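Cellulosomal scaffoldin (Bacteroides cellulosolvens, PDB 1TYJ) probably binds a type-II dockerin through one of its cohesin modules, and so helps to assemble the cellulosome. Local coordinates at residues Gly15-Leu20 with Thr114-Lys119; Ile22-Ile27 with Gly108-Val113; Ser31-Asn36 with Leu86-Leu91. One frame throughout, in Å; residues are numbered along the deposited sequence.

Contact 1: Gly15-Leu20 with Thr114-Lys119; sequences GDKVTL and TFKVIK
Thr19 and Thr114 meet through their hydroxyls, with Thr19 OG1 2.7 Å from Thr114 OG1 in a hydrogen bond. Both hydroxyls lie beside their own backbone N, opposite the carbonyl carbon (chi1 -59° and -60°), and this turns them to each other across a non-hydrogen-bonded pair. The methyl of Thr114 reaches the next side chain along: its CG2 lies 3.7 Å from Lys17 CB. Lys17 and Lys116 form the other non-hydrogen-bonded pair on this face. Their aliphatic parts touch, Lys17 CE to Lys116 CE at 3.7 Å. The like charges Lys17 NZ and Lys116 NZ stay 5.4 Å apart. Trp47 makes a cation-pi contact with Lys116 and also touches Lys17, whose NZ has a long, weak ion pair with Asp52. Residues 17-20 and 114-117 are adjacent antiparallel strands of one sheet in the cohesin beta sandwich. Val18 and Phe115 are the hydrogen-bonded pair between them, with Phe115 N 2.8 Å from Val18 O. Their side chains point into the sandwich. Val18 CG1 lies 4.2 Å from both Phe115 CB and Val117 CG2, and Leu128 of the other sheet touches Val18 and Phe115. Beyond the strand end the pairing runs on into the loop. Val117 N gives a nearly straight bond to Asp16 O (2.8 Å, 171° at the hydrogen), and Gly15 N bonds Val117 O at 2.7 Å. The positive phi of Gly15 would jam a CB against the preceding carbonyl. The Asp16 carboxylate turns away: its OD2 accepts a hydrogen bond from Ala13 N and forms a salt bridge with Lys170.

Contact 2: Ile22-Ile27 with Gly108-Val113; sequences INVDKI and GAVAKV. With EDO (1,2-ethanediol), chain B.
Val110 meets two side chains of the adjacent strand, one with each methyl. Its CG1 lies 3.9 Å from Val24 CG2, and these two side chains cross at about a right angle. Its CG2 lies 4.1 Å from Ile22 CG2. CG1 is opposite the carbonyl carbon (chi1 -51°), which leaves CG2 between N and C and close over Ile22 O. Cut back to alanine, Val110 would lose both methyls, and a gap would probably open between Ile22 CG2 and Val24 CG2. Ile22 also sends CD1 to the methyl of Ala111. On the other face Asn23 bends its amide over the neighbouring strand, and OD1 comes within 3.2 Å of Ala109 CA. The strands are antiparallel, but the register slips by one residue. Val110 and Ala111 both face Ile22, a classic beta bulge. Ile22 O accepts from Val110 N at 2.8 Å and, weakly, from Ala111 N at 3.4 Å. Ile22 N returns a bond to Ala111 O. Past the bulge Val24 and Gly108 are joined by two backbone bonds, each of 3.0 Å, Val24 N to Gly108 O and Gly108 N to Val24 O. Beyond the pairing, a 1,2-ethanediol, probably from the crystallisation liquor, lies at the carbonyl O of Lys26 and is also hydrogen-bonded to Gly1 N and Thr28 N. Strand 2-7 lies along the other edge of strand 17-25, where Leu4 shares a backbone bond with Asn23. Phe35 and Ile37 of strand 30-38 and Phe88 of strand 85-92 pack on Ile22 from the opposing sheet.

Contact 3: Ser31-Asn36 with Leu86-Leu91; sequences SGYQFN and LNFGRL
An aromatic cluster in the core of the cohesin beta sandwich is built on this antiparallel pair, strands 30-38 and 85-92. Tyr33, Phe35 and Phe88 all point to the same face of their sheet. Phe35 turns its edge to the face of Phe88 in an offset edge-to-face pair, centroids 5.9 Å apart and planes at 88°. Phe88 CG sits between its backbone N and carbonyl carbon (chi1 58°), which leans the ring across toward the strand of Tyr33 and Phe35. Tyr33 does the same in reverse (chi1 71°). Its ring therefore lies over the backbone of Gly89 and Arg90, with CE1 3.5 Å from Gly89 CA. Its OH arrives in the plane of the Phe88 ring, at the edge, 3.3 Å from Phe88 CD1. Gly89 lets strand 30-38 come close: a CB there would clash with Tyr33 O. Gly32 is similarly bare beside Leu91 CB. Backbone bonds join Tyr33 with Arg90 and Phe35 with Phe88, the straightest from Phe35 N to Phe88 O (2.8 Å). On the opposite face Gln34 reaches out extended, and its NE2 gives a weak bond to Asn87 OD1 at 3.3 Å. That OD1 is also close to Phe35 O, without a bond. A water joins the same two amides, accepting from Asn87 ND2 at 2.7 Å and weakly from Gln34 NE2. Arg90 leads away from the pair to a salt bridge with Asp75. Strand 73-77 lies beside strand 85-92 in this sheet, and strand 144-148 beside strand 30-38. Across the sandwich, Val110 and Ala111 of strand 108-117 meet the aromatic side chains.

After strands 2-7 and 11-12 the chain enters strand 17-25, whose first half belongs to contact 1 and second half to contact 2. It then passes to strand 30-38 in the other sheet, and its return along strand 85-92 closes the smallest loop, that of contact 3. Strand 108-117 comes back beside strand 17-25, closing contact 2 first and contact 1 last. The three loops nest, 3 within 2 within 1, and none cross. Contacts 1 and 2 are successive lengths of one strand pair, joined where Leu20 N meets Val113 O. Contact 3 belongs to the facing sheet. Phe115 against Leu86 ties the two layers together, as does the packing round Ile22.

Contact 1: Gly15-Leu20 with Thr114-Lys119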
ATOM      1  N   GLY A  15      19.035  11.077  -0.275  1.00 20.52           N
ATOM      2  CA  GLY A  15      18.802  11.191  -1.705  1.00 20.13           C
ATOM      3  C   GLY A  15      18.460   9.861  -2.325  1.00 20.39           C
ATOM      4  O   GLY A  15      17.975   9.820  -3.456  1.00 21.14           O
ATOM      5  N   ASP A  16      18.707   8.754  -1.625  1.00 19.00           N
ATOM      6  CA  ASP A  16      18.370   7.448  -2.209  1.00 19.62           C
ATOM      7  C   ASP A  16      16.859   7.264  -2.214  1.00 19.54           C
ATOM      8  O   ASP A  16      16.141   7.896  -1.413  1.00 19.83           O
ATOM      9  CB  ASP A  16      18.989   6.308  -1.368  1.00 20.06           C
ATOM     10  CG  ASP A  16      20.492   6.138  -1.612  1.00 22.52           C
ATOM     11  OD1 ASP A  16      21.039   6.809  -2.524  1.00 24.11           O
ATOM     12  OD2 ASP A  16      21.115   5.315  -0.889  1.00 24.31           O
ATOM     13  N   LYS A  17      16.390   6.354  -3.075  1.00 20.15           N
ATOM     14  CA  LYS A  17      14.966   6.019  -3.122  1.00 19.98           C
ATOM     15  C   LYS A  17      14.844   4.606  -2.548  1.00 19.78           C
ATOM     16  O   LYS A  17      15.709   3.731  -2.811  1.00 21.64           O
ATOM     17  CB  LYS A  17      14.460   5.953  -4.558  1.00 21.43           C
ATOM     18  CG  LYS A  17      14.741   7.152  -5.429  1.00 25.80           C
ATOM     19  CD  LYS A  17      13.874   8.308  -5.131  1.00 27.90           C
ATOM     20  CE  LYS A  17      14.329   9.529  -5.974  1.00 32.05           C
ATOM     21  NZ  LYS A  17      14.342   9.335  -7.468  1.00 33.35           N
ATOM     22  N   VAL A  18      13.794   4.375  -1.772  1.00 17.03           N
ATOM     23  CA  VAL A  18      13.534   3.048  -1.234  1.00 16.07           C
ATOM     24  C   VAL A  18      12.060   2.754  -1.470  1.00 16.01           C
ATOM     25  O   VAL A  18      11.222   3.639  -1.274  1.00 16.45           O
ATOM     26  CB  VAL A  18      13.905   2.990   0.307  1.00 15.86           C
ATOM     27  CG1 VAL A  18      13.323   4.176   1.126  1.00 18.83           C
ATOM     28  CG2 VAL A  18      13.499   1.625   0.906  1.00 19.36           C
ATOM     29  N   THR A  19      11.772   1.539  -1.942  1.00 15.86           N
ATOM     30  CA  THR A  19      10.402   1.182  -2.312  1.00 15.41           C
ATOM     31  C   THR A  19       9.804   0.117  -1.392  1.00 16.09           C
ATOM     32  O   THR A  19      10.442  -0.919  -1.136  1.00 16.81           O
ATOM     33  CB  THR A  19      10.369   0.758  -3.776  1.00 16.00           C
ATOM     34  OG1 THR A  19      10.838   1.853  -4.574  1.00 17.70           O
ATOM     35  CG2 THR A  19       8.955   0.340  -4.242  1.00 17.44           C
ATOM     36  N   LEU A  20       8.609   0.409  -0.877  1.00 15.69           N
ATOM     37  CA  LEU A  20       7.791  -0.562  -0.167  1.00 16.34           C
ATOM     38  C   LEU A  20       6.851  -1.214  -1.188  1.00 16.76           C
ATOM     39  O   LEU A  20       5.953  -0.550  -1.723  1.00 16.27           O
ATOM     40  CB  LEU A  20       6.949   0.175   0.878  1.00 16.34           C
ATOM     41  CG  LEU A  20       6.129  -0.708   1.847  1.00 17.25           C
ATOM     42  CD1 LEU A  20       7.094  -1.460   2.794  1.00 18.99           C
ATOM     43  CD2 LEU A  20       5.118   0.115   2.658  1.00 18.46           C
ATOM     44  N   THR A 114       7.283   4.384  -3.313  1.00 16.58           N
ATOM     45  CA  THR A 114       8.694   4.755  -3.207  1.00 16.13           C
ATOM     46  C   THR A 114       8.788   6.030  -2.386  1.00 16.16           C
ATOM     47  O   THR A 114       7.950   6.945  -2.528  1.00 16.41           O
ATOM     48  CB  THR A 114       9.286   4.991  -4.631  1.00 16.74           C
ATOM     49  OG1 THR A 114       9.161   3.783  -5.401  1.00 17.27           O
ATOM     50  CG2 THR A 114      10.767   5.396  -4.605  1.00 17.55           C
ATOM     51  N   PHE A 115       9.830   6.087  -1.542  1.00 15.70           N
ATOM     52  CA  PHE A 115      10.161   7.253  -0.738  1.00 16.82           C
ATOM     53  C   PHE A 115      11.579   7.711  -1.070  1.00 17.12           C
ATOM     54  O   PHE A 115      12.463   6.870  -1.296  1.00 18.05           O
ATOM     55  CB  PHE A 115      10.158   6.887   0.746  1.00 16.58           C
ATOM     56  CG  PHE A 115       8.844   6.385   1.264  1.00 16.88           C
ATOM     57  CD1 PHE A 115       8.528   5.026   1.236  1.00 16.85           C
ATOM     58  CD2 PHE A 115       7.938   7.268   1.863  1.00 16.25           C
ATOM     59  CE1 PHE A 115       7.294   4.557   1.768  1.00 16.59           C
ATOM     60  CE2 PHE A 115       6.727   6.808   2.371  1.00 16.23           C
ATOM     61  CZ  PHE A 115       6.418   5.457   2.337  1.00 16.64           C
ATOM     62  N   LYS A 116      11.788   9.025  -1.139  1.00 16.38           N
ATOM     63  CA  LYS A 116      13.136   9.574  -1.198  1.00 16.46           C
ATOM     64  C   LYS A 116      13.564   9.840   0.235  1.00 16.97           C
ATOM     65  O   LYS A 116      12.800  10.377   1.044  1.00 16.53           O
ATOM     66  CB  LYS A 116      13.209  10.848  -2.072  1.00 17.03           C
ATOM     67  CG  LYS A 116      14.578  11.551  -2.037  0.50 13.51           C
ATOM     68  CD  LYS A 116      14.572  12.915  -2.730  0.50 15.64           C
ATOM     69  CE  LYS A 116      14.536  12.776  -4.237  0.50 17.05           C
ATOM     70  NZ  LYS A 116      14.781  14.115  -4.906  0.50 17.04           N
ATOM     71  N   VAL A 117      14.792   9.452   0.546  1.00 16.91           N
ATOM     72  CA  VAL A 117      15.350   9.716   1.877  1.00 17.87           C
ATOM     73  C   VAL A 117      15.852  11.153   1.922  1.00 18.91           C
ATOM     74  O   VAL A 117      16.713  11.534   1.118  1.00 20.23           O
ATOM     75  CB  VAL A 117      16.497   8.736   2.180  1.00 18.22           C
ATOM     76  CG1 VAL A 117      17.104   9.065   3.536  1.00 17.79           C
ATOM     77  CG2 VAL A 117      15.976   7.281   2.074  1.00 18.95           C
ATOM     78  N   ILE A 118      15.291  11.926   2.849  1.00 19.31           N
ATOM     79  CA  ILE A 118      15.583  13.380   2.952  1.00 19.76           C
ATOM     80  C   ILE A 118      16.401  13.818   4.168  1.00 20.11           C
ATOM     81  O   ILE A 118      16.767  14.987   4.263  1.00 20.82           O
ATOM     82  CB  ILE A 118      14.307  14.247   2.829  1.00 20.38           C
ATOM     83  CG1 ILE A 118      13.322  13.919   3.960  1.00 21.02           C
ATOM     84  CG2 ILE A 118      13.691  14.020   1.450  1.00 20.87           C
ATOM     85  CD1 ILE A 118      12.316  15.024   4.271  1.00 23.53           C
ATOM     86  N   LYS A 119      16.689  12.878   5.074  1.00 19.59           N
ATOM     87  CA  LYS A 119      17.571  13.153   6.197  1.00 19.81           C
ATOM     88  C   LYS A 119      18.235  11.852   6.572  1.00 19.87           C
ATOM     89  O   LYS A 119      17.605  10.801   6.450  1.00 20.31           O
ATOM     90  CB  LYS A 119      16.782  13.684   7.387  1.00 19.68           C
ATOM     91  CG  LYS A 119      17.623  14.140   8.580  1.00 22.48           C
ATOM     92  CD  LYS A 119      16.701  14.747   9.599  1.00 24.95           C
ATOM     93  CE  LYS A 119      17.381  14.998  10.924  1.00 29.22           C
ATOM     94  NZ  LYS A 119      18.184  16.182  10.790  1.00 32.72           N
TER

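Contact 2: Ile22-Ile27 with Gly108-Val113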
ATOM      1  N   ILE A  22       3.802  -3.673  -1.621  1.00 15.23           N
ATOM      2  CA  ILE A  22       2.733  -4.135  -0.710  1.00 14.63           C
ATOM      3  C   ILE A  22       2.024  -5.272  -1.395  1.00 16.34           C
ATOM      4  O   ILE A  22       1.536  -5.115  -2.527  1.00 16.61           O
ATOM      5  CB  ILE A  22       1.722  -3.030  -0.388  1.00 14.68           C
ATOM      6  CG1 ILE A  22       2.426  -1.791   0.226  1.00 15.78           C
ATOM      7  CG2 ILE A  22       0.591  -3.585   0.531  1.00 15.46           C
ATOM      8  CD1 ILE A  22       1.552  -0.541   0.266  0.50 10.95           C
ATOM      9  N   ASN A  23       2.026  -6.422  -0.720  1.00 16.78           N
ATOM     10  CA  ASN A  23       1.428  -7.666  -1.233  1.00 17.58           C
ATOM     11  C   ASN A  23       0.205  -8.088  -0.425  1.00 17.64           C
ATOM     12  O   ASN A  23       0.058  -7.725   0.750  1.00 18.03           O
ATOM     13  CB  ASN A  23       2.484  -8.800  -1.171  1.00 17.91           C
ATOM     14  CG  ASN A  23       3.783  -8.407  -1.889  1.00 21.94           C
ATOM     15  OD1 ASN A  23       3.751  -8.041  -3.039  1.00 22.40           O
ATOM     16  ND2 ASN A  23       4.925  -8.444  -1.170  1.00 26.18           N
ATOM     17  N   VAL A  24      -0.677  -8.864  -1.053  1.00 18.08           N
ATOM     18  CA  VAL A  24      -1.642  -9.639  -0.291  1.00 17.38           C
ATOM     19  C   VAL A  24      -1.257 -11.110  -0.489  1.00 18.14           C
ATOM     20  O   VAL A  24      -0.633 -11.463  -1.495  1.00 18.63           O
ATOM     21  CB  VAL A  24      -3.097  -9.383  -0.715  1.00 17.23           C
ATOM     22  CG1 VAL A  24      -3.465  -7.963  -0.429  0.97 15.10           C
ATOM     23  CG2 VAL A  24      -3.305  -9.651  -2.199  0.97 17.26           C
ATOM     24  N   ASP A  25      -1.666 -11.966   0.443  1.00 17.85           N
ATOM     25  CA  ASP A  25      -1.424 -13.406   0.274  1.00 18.64           C
ATOM     26  C   ASP A  25      -2.638 -14.161   0.836  1.00 18.81           C
ATOM     27  O   ASP A  25      -3.116 -13.838   1.922  1.00 19.29           O
ATOM     28  CB  ASP A  25      -0.161 -13.793   1.031  1.00 19.28           C
ATOM     29  CG  ASP A  25       0.183 -15.241   0.863  0.50 21.05           C
ATOM     30  OD1 ASP A  25       0.300 -15.928   1.889  1.00 24.84           O
ATOM     31  OD2 ASP A  25       0.298 -15.705  -0.290  1.00 24.88           O
ATOM     32  N   LYS A  26      -3.121 -15.160   0.092  1.00 19.27           N
ATOM     33  CA  LYS A  26      -4.222 -16.016   0.547  1.00 20.55           C
ATOM     34  C   LYS A  26      -5.472 -15.183   0.884  1.00 20.08           C
ATOM     35  O   LYS A  26      -6.198 -15.478   1.837  1.00 20.21           O
ATOM     36  CB  LYS A  26      -3.809 -16.900   1.741  1.00 21.43           C
ATOM     37  CG  LYS A  26      -2.665 -17.863   1.450  1.00 23.70           C
ATOM     38  CD  LYS A  26      -2.315 -18.672   2.692  1.00 24.59           C
ATOM     39  CE  LYS A  26      -1.154 -19.596   2.415  1.00 32.05           C
ATOM     40  NZ  LYS A  26      -0.757 -20.321   3.688  1.00 36.58           N
ATOM     41  N   ILE A  27      -5.722 -14.145   0.090  1.00 19.25           N
ATOM     42  CA  ILE A  27      -6.949 -13.364   0.253  1.00 18.01           C
ATOM     43  C   ILE A  27      -7.909 -13.859  -0.805  1.00 17.56           C
ATOM     44  O   ILE A  27      -7.802 -13.511  -2.012  1.00 17.16           O
ATOM     45  CB  ILE A  27      -6.671 -11.855   0.138  1.00 17.24           C
ATOM     46  CG1 ILE A  27      -5.631 -11.401   1.201  1.00 18.73           C
ATOM     47  CG2 ILE A  27      -7.999 -11.049   0.264  1.00 15.79           C
ATOM     48  CD1 ILE A  27      -5.963 -11.667   2.651  1.00 20.95           C
ATOM     49  N   GLY A 108      -0.110 -11.711  -4.412  1.00 18.24           N
ATOM     50  CA  GLY A 108       0.718 -10.923  -5.303  1.00 17.86           C
ATOM     51  C   GLY A 108       0.816  -9.458  -4.923  1.00 18.32           C
ATOM     52  O   GLY A 108       0.185  -9.027  -3.946  1.00 17.92           O
ATOM     53  N   ALA A 109       1.564  -8.680  -5.722  1.00 17.27           N
ATOM     54  CA  ALA A 109       1.726  -7.264  -5.384  1.00 17.41           C
ATOM     55  C   ALA A 109       0.487  -6.459  -5.793  1.00 17.32           C
ATOM     56  O   ALA A 109      -0.003  -6.605  -6.923  1.00 16.75           O
ATOM     57  CB  ALA A 109       2.958  -6.682  -6.050  1.00 18.24           C
ATOM     58  N   VAL A 110       0.005  -5.604  -4.872  1.00 16.71           N
ATOM     59  CA  VAL A 110      -1.088  -4.689  -5.168  1.00 16.79           C
ATOM     60  C   VAL A 110      -0.701  -3.222  -5.386  1.00 16.26           C
ATOM     61  O   VAL A 110      -1.434  -2.478  -6.086  1.00 17.22           O
ATOM     62  CB  VAL A 110      -2.213  -4.778  -4.093  1.00 16.61           C
ATOM     63  CG1 VAL A 110      -2.618  -6.245  -3.896  1.00 18.45           C
ATOM     64  CG2 VAL A 110      -1.787  -4.125  -2.725  1.00 19.68           C
ATOM     65  N   ALA A 111       0.419  -2.783  -4.799  1.00 15.78           N
ATOM     66  CA  ALA A 111       0.831  -1.369  -4.895  1.00 14.90           C
ATOM     67  C   ALA A 111       2.273  -1.304  -4.508  1.00 15.37           C
ATOM     68  O   ALA A 111       2.779  -2.205  -3.795  1.00 16.61           O
ATOM     69  CB  ALA A 111       0.019  -0.492  -3.926  1.00 16.24           C
ATOM     70  N   LYS A 112       2.926  -0.221  -4.923  1.00 15.82           N
ATOM     71  CA  LYS A 112       4.271   0.076  -4.436  1.00 15.34           C
ATOM     72  C   LYS A 112       4.362   1.545  -4.120  1.00 16.58           C
ATOM     73  O   LYS A 112       3.875   2.372  -4.872  1.00 16.74           O
ATOM     74  CB  LYS A 112       5.352  -0.256  -5.451  1.00 17.04           C
ATOM     75  CG  LYS A 112       5.193  -1.636  -6.109  1.00 18.49           C
ATOM     76  CD  LYS A 112       6.246  -1.848  -7.151  1.00 23.50           C
ATOM     77  CE  LYS A 112       5.983  -3.155  -7.854  1.00 28.20           C
ATOM     78  NZ  LYS A 112       6.935  -3.357  -8.995  1.00 30.93           N
ATOM     79  N   VAL A 113       5.050   1.866  -3.034  1.00 16.25           N
ATOM     80  CA  VAL A 113       5.256   3.258  -2.668  1.00 16.82           C
ATOM     81  C   VAL A 113       6.743   3.470  -2.519  1.00 16.29           C
ATOM     82  O   VAL A 113       7.403   2.797  -1.726  1.00 16.90           O
ATOM     83  CB  VAL A 113       4.583   3.595  -1.340  1.00 16.80           C
ATOM     84  CG1 VAL A 113       4.861   5.040  -0.911  1.00 17.74           C
ATOM     85  CG2 VAL A 113       3.090   3.360  -1.405  1.00 18.19           C
TER
HETATM   86  C1  EDO B 172      -8.637 -13.857   4.007  1.00 29.06           C
HETATM   87  O1  EDO B 172      -7.342 -14.439   3.844  1.00 29.95           O
HETATM   88  C2  EDO B 172      -9.642 -14.976   3.820  1.00 28.77           C
HETATM   89  O2  EDO B 172      -9.448 -15.502   2.499  1.00 26.89           O

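Contact 3: Ser31-Asn36 with Leu86-Leu91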
ATOM      1  N   SER A  31     -10.736  -8.577  -4.571  1.00 15.57           N
ATOM      2  CA  SER A  31     -11.267  -7.632  -5.572  1.00 15.04           C
ATOM      3  C   SER A  31     -10.871  -6.165  -5.328  1.00 15.62           C
ATOM      4  O   SER A  31     -11.190  -5.295  -6.155  1.00 16.49           O
ATOM      5  CB  SER A  31     -12.812  -7.693  -5.642  1.00 15.93           C
ATOM      6  OG  SER A  31     -13.302  -7.046  -4.456  1.00 18.85           O
ATOM      7  N   GLY A  32     -10.219  -5.872  -4.207  1.00 15.53           N
ATOM      8  CA  GLY A  32      -9.865  -4.490  -3.953  1.00 15.98           C
ATOM      9  C   GLY A  32      -9.398  -4.226  -2.547  1.00 15.42           C
ATOM     10  O   GLY A  32      -9.597  -5.049  -1.648  1.00 16.55           O
ATOM     11  N   TYR A  33      -8.773  -3.075  -2.351  1.00 15.68           N
ATOM     12  CA  TYR A  33      -8.243  -2.723  -1.008  1.00 15.72           C
ATOM     13  C   TYR A  33      -8.349  -1.240  -0.801  1.00 15.78           C
ATOM     14  O   TYR A  33      -8.504  -0.459  -1.761  1.00 15.45           O
ATOM     15  CB  TYR A  33      -6.746  -3.123  -0.855  1.00 15.57           C
ATOM     16  CG  TYR A  33      -5.846  -2.231  -1.694  1.00 15.45           C
ATOM     17  CD1 TYR A  33      -5.311  -1.061  -1.153  1.00 16.31           C
ATOM     18  CD2 TYR A  33      -5.621  -2.492  -3.055  1.00 16.45           C
ATOM     19  CE1 TYR A  33      -4.555  -0.165  -1.926  1.00 17.32           C
ATOM     20  CE2 TYR A  33      -4.844  -1.601  -3.849  1.00 15.59           C
ATOM     21  CZ  TYR A  33      -4.332  -0.434  -3.270  1.00 15.50           C
ATOM     22  OH  TYR A  33      -3.567   0.439  -4.006  1.00 17.09           O
ATOM     23  N   GLN A  34      -8.212  -0.848   0.456  1.00 15.69           N
ATOM     24  CA  GLN A  34      -7.920   0.546   0.815  1.00 16.07           C
ATOM     25  C   GLN A  34      -6.931   0.494   1.972  1.00 16.69           C
ATOM     26  O   GLN A  34      -7.118  -0.303   2.917  1.00 16.68           O
ATOM     27  CB  GLN A  34      -9.193   1.291   1.241  1.00 16.54           C
ATOM     28  CG  GLN A  34      -8.925   2.799   1.327  1.00 21.61           C
ATOM     29  CD  GLN A  34     -10.154   3.603   1.643  1.00 27.59           C
ATOM     30  OE1 GLN A  34     -11.197   3.399   1.058  1.00 30.73           O
ATOM     31  NE2 GLN A  34     -10.014   4.550   2.555  1.00 32.46           N
ATOM     32  N   PHE A  35      -5.912   1.349   1.912  1.00 15.65           N
ATOM     33  CA  PHE A  35      -4.874   1.421   2.957  1.00 16.40           C
ATOM     34  C   PHE A  35      -4.752   2.817   3.537  1.00 16.63           C
ATOM     35  O   PHE A  35      -4.903   3.795   2.791  1.00 17.52           O
ATOM     36  CB  PHE A  35      -3.493   1.065   2.395  1.00 16.47           C
ATOM     37  CG  PHE A  35      -3.360  -0.349   1.892  1.00 14.17           C
ATOM     38  CD1 PHE A  35      -2.551  -0.614   0.779  1.00 17.81           C
ATOM     39  CD2 PHE A  35      -4.047  -1.426   2.509  1.00 16.30           C
ATOM     40  CE1 PHE A  35      -2.382  -1.902   0.330  1.00 15.86           C
ATOM     41  CE2 PHE A  35      -3.894  -2.723   2.037  1.00 16.90           C
ATOM     42  CZ  PHE A  35      -3.061  -2.963   0.954  1.00 16.77           C
ATOM     43  N   ASN A  36      -4.481   2.889   4.848  1.00 15.85           N
ATOM     44  CA  ASN A  36      -4.058   4.118   5.497  1.00 15.79           C
ATOM     45  C   ASN A  36      -2.669   3.817   6.064  1.00 16.68           C
ATOM     46  O   ASN A  36      -2.519   2.907   6.901  1.00 17.31           O
ATOM     47  CB  ASN A  36      -5.022   4.486   6.631  1.00 17.20           C
ATOM     48  CG  ASN A  36      -4.788   5.898   7.119  1.00 20.06           C
ATOM     49  OD1 ASN A  36      -4.177   6.125   8.189  1.00 26.75           O
ATOM     50  ND2 ASN A  36      -5.185   6.858   6.306  1.00 17.58           N
ATOM     51  N   LEU A  86      -0.554   8.528   4.094  1.00 15.57           N
ATOM     52  CA  LEU A  86      -0.985   8.139   2.755  1.00 16.14           C
ATOM     53  C   LEU A  86      -2.310   7.409   2.885  1.00 16.52           C
ATOM     54  O   LEU A  86      -2.450   6.543   3.724  1.00 17.55           O
ATOM     55  CB  LEU A  86       0.030   7.198   2.120  1.00 16.69           C
ATOM     56  CG  LEU A  86       1.432   7.793   1.927  1.00 17.97           C
ATOM     57  CD1 LEU A  86       2.413   6.690   1.566  1.00 19.88           C
ATOM     58  CD2 LEU A  86       1.409   8.902   0.875  1.00 20.23           C
ATOM     59  N   ASN A  87      -3.270   7.691   2.007  1.00 15.75           N
ATOM     60  CA  ASN A  87      -4.548   6.961   2.051  1.00 16.69           C
ATOM     61  C   ASN A  87      -4.928   6.737   0.590  1.00 15.70           C
ATOM     62  O   ASN A  87      -5.084   7.720  -0.170  1.00 16.39           O
ATOM     63  CB  ASN A  87      -5.638   7.784   2.724  1.00 18.35           C
ATOM     64  CG  ASN A  87      -6.965   7.014   2.889  1.00 20.77           C
ATOM     65  OD1 ASN A  87      -6.992   5.812   3.071  1.00 29.09           O
ATOM     66  ND2 ASN A  87      -8.052   7.719   2.845  1.00 27.46           N
ATOM     67  N   PHE A  88      -5.022   5.471   0.190  1.00 14.11           N
ATOM     68  CA  PHE A  88      -5.313   5.193  -1.209  1.00 14.23           C
ATOM     69  C   PHE A  88      -5.899   3.810  -1.344  1.00 14.48           C
ATOM     70  O   PHE A  88      -5.848   2.985  -0.415  1.00 15.87           O
ATOM     71  CB  PHE A  88      -4.011   5.302  -2.058  1.00 13.98           C
ATOM     72  CG  PHE A  88      -2.894   4.363  -1.591  1.00 13.57           C
ATOM     73  CD1 PHE A  88      -2.706   3.109  -2.226  1.00 14.78           C
ATOM     74  CD2 PHE A  88      -2.044   4.731  -0.532  1.00 13.69           C
ATOM     75  CE1 PHE A  88      -1.689   2.240  -1.819  1.00 14.47           C
ATOM     76  CE2 PHE A  88      -1.041   3.858  -0.092  1.00 15.16           C
ATOM     77  CZ  PHE A  88      -0.847   2.620  -0.734  1.00 13.20           C
ATOM     78  N   GLY A  89      -6.436   3.522  -2.515  1.00 14.19           N
ATOM     79  CA  GLY A  89      -7.039   2.209  -2.695  1.00 13.70           C
ATOM     80  C   GLY A  89      -7.287   1.980  -4.171  1.00 14.14           C
ATOM     81  O   GLY A  89      -7.228   2.920  -4.991  1.00 14.25           O
ATOM     82  N   ARG A  90      -7.620   0.731  -4.495  1.00 14.26           N
ATOM     83  CA  ARG A  90      -7.973   0.362  -5.855  1.00 15.11           C
ATOM     84  C   ARG A  90      -8.908  -0.828  -5.794  1.00 15.14           C
ATOM     85  O   ARG A  90      -8.739  -1.723  -4.956  1.00 15.07           O
ATOM     86  CB  ARG A  90      -6.717   0.018  -6.671  1.00 15.59           C
ATOM     87  CG  ARG A  90      -7.028  -0.410  -8.134  1.00 14.78           C
ATOM     88  CD  ARG A  90      -5.708  -0.469  -8.920  1.00 15.19           C
ATOM     89  NE  ARG A  90      -5.875  -1.076 -10.241  1.00 15.52           N
ATOM     90  CZ  ARG A  90      -6.062  -0.368 -11.363  1.00 16.43           C
ATOM     91  NH1 ARG A  90      -6.130   0.973 -11.325  1.00 18.33           N
ATOM     92  NH2 ARG A  90      -6.166  -1.003 -12.540  1.00 18.09           N
ATOM     93  N   LEU A  91      -9.927  -0.811  -6.632  1.00 15.38           N
ATOM     94  CA  LEU A  91     -10.902  -1.917  -6.625  1.00 16.91           C
ATOM     95  C   LEU A  91     -11.506  -2.150  -7.995  1.00 17.23           C
ATOM     96  O   LEU A  91     -11.570  -1.245  -8.823  1.00 16.50           O
ATOM     97  CB  LEU A  91     -11.988  -1.673  -5.593  1.00 18.92           C
ATOM     98  CG  LEU A  91     -12.813  -0.427  -5.795  1.00 22.17           C
ATOM     99  CD1 LEU A  91     -14.033  -0.626  -6.680  1.00 25.24           C
ATOM    100  CD2 LEU A  91     -13.248   0.063  -4.400  1.00 27.06           C
TER
HETATM  101  O   HOH W   1     -10.508   6.864   3.733  1.00 47.22           O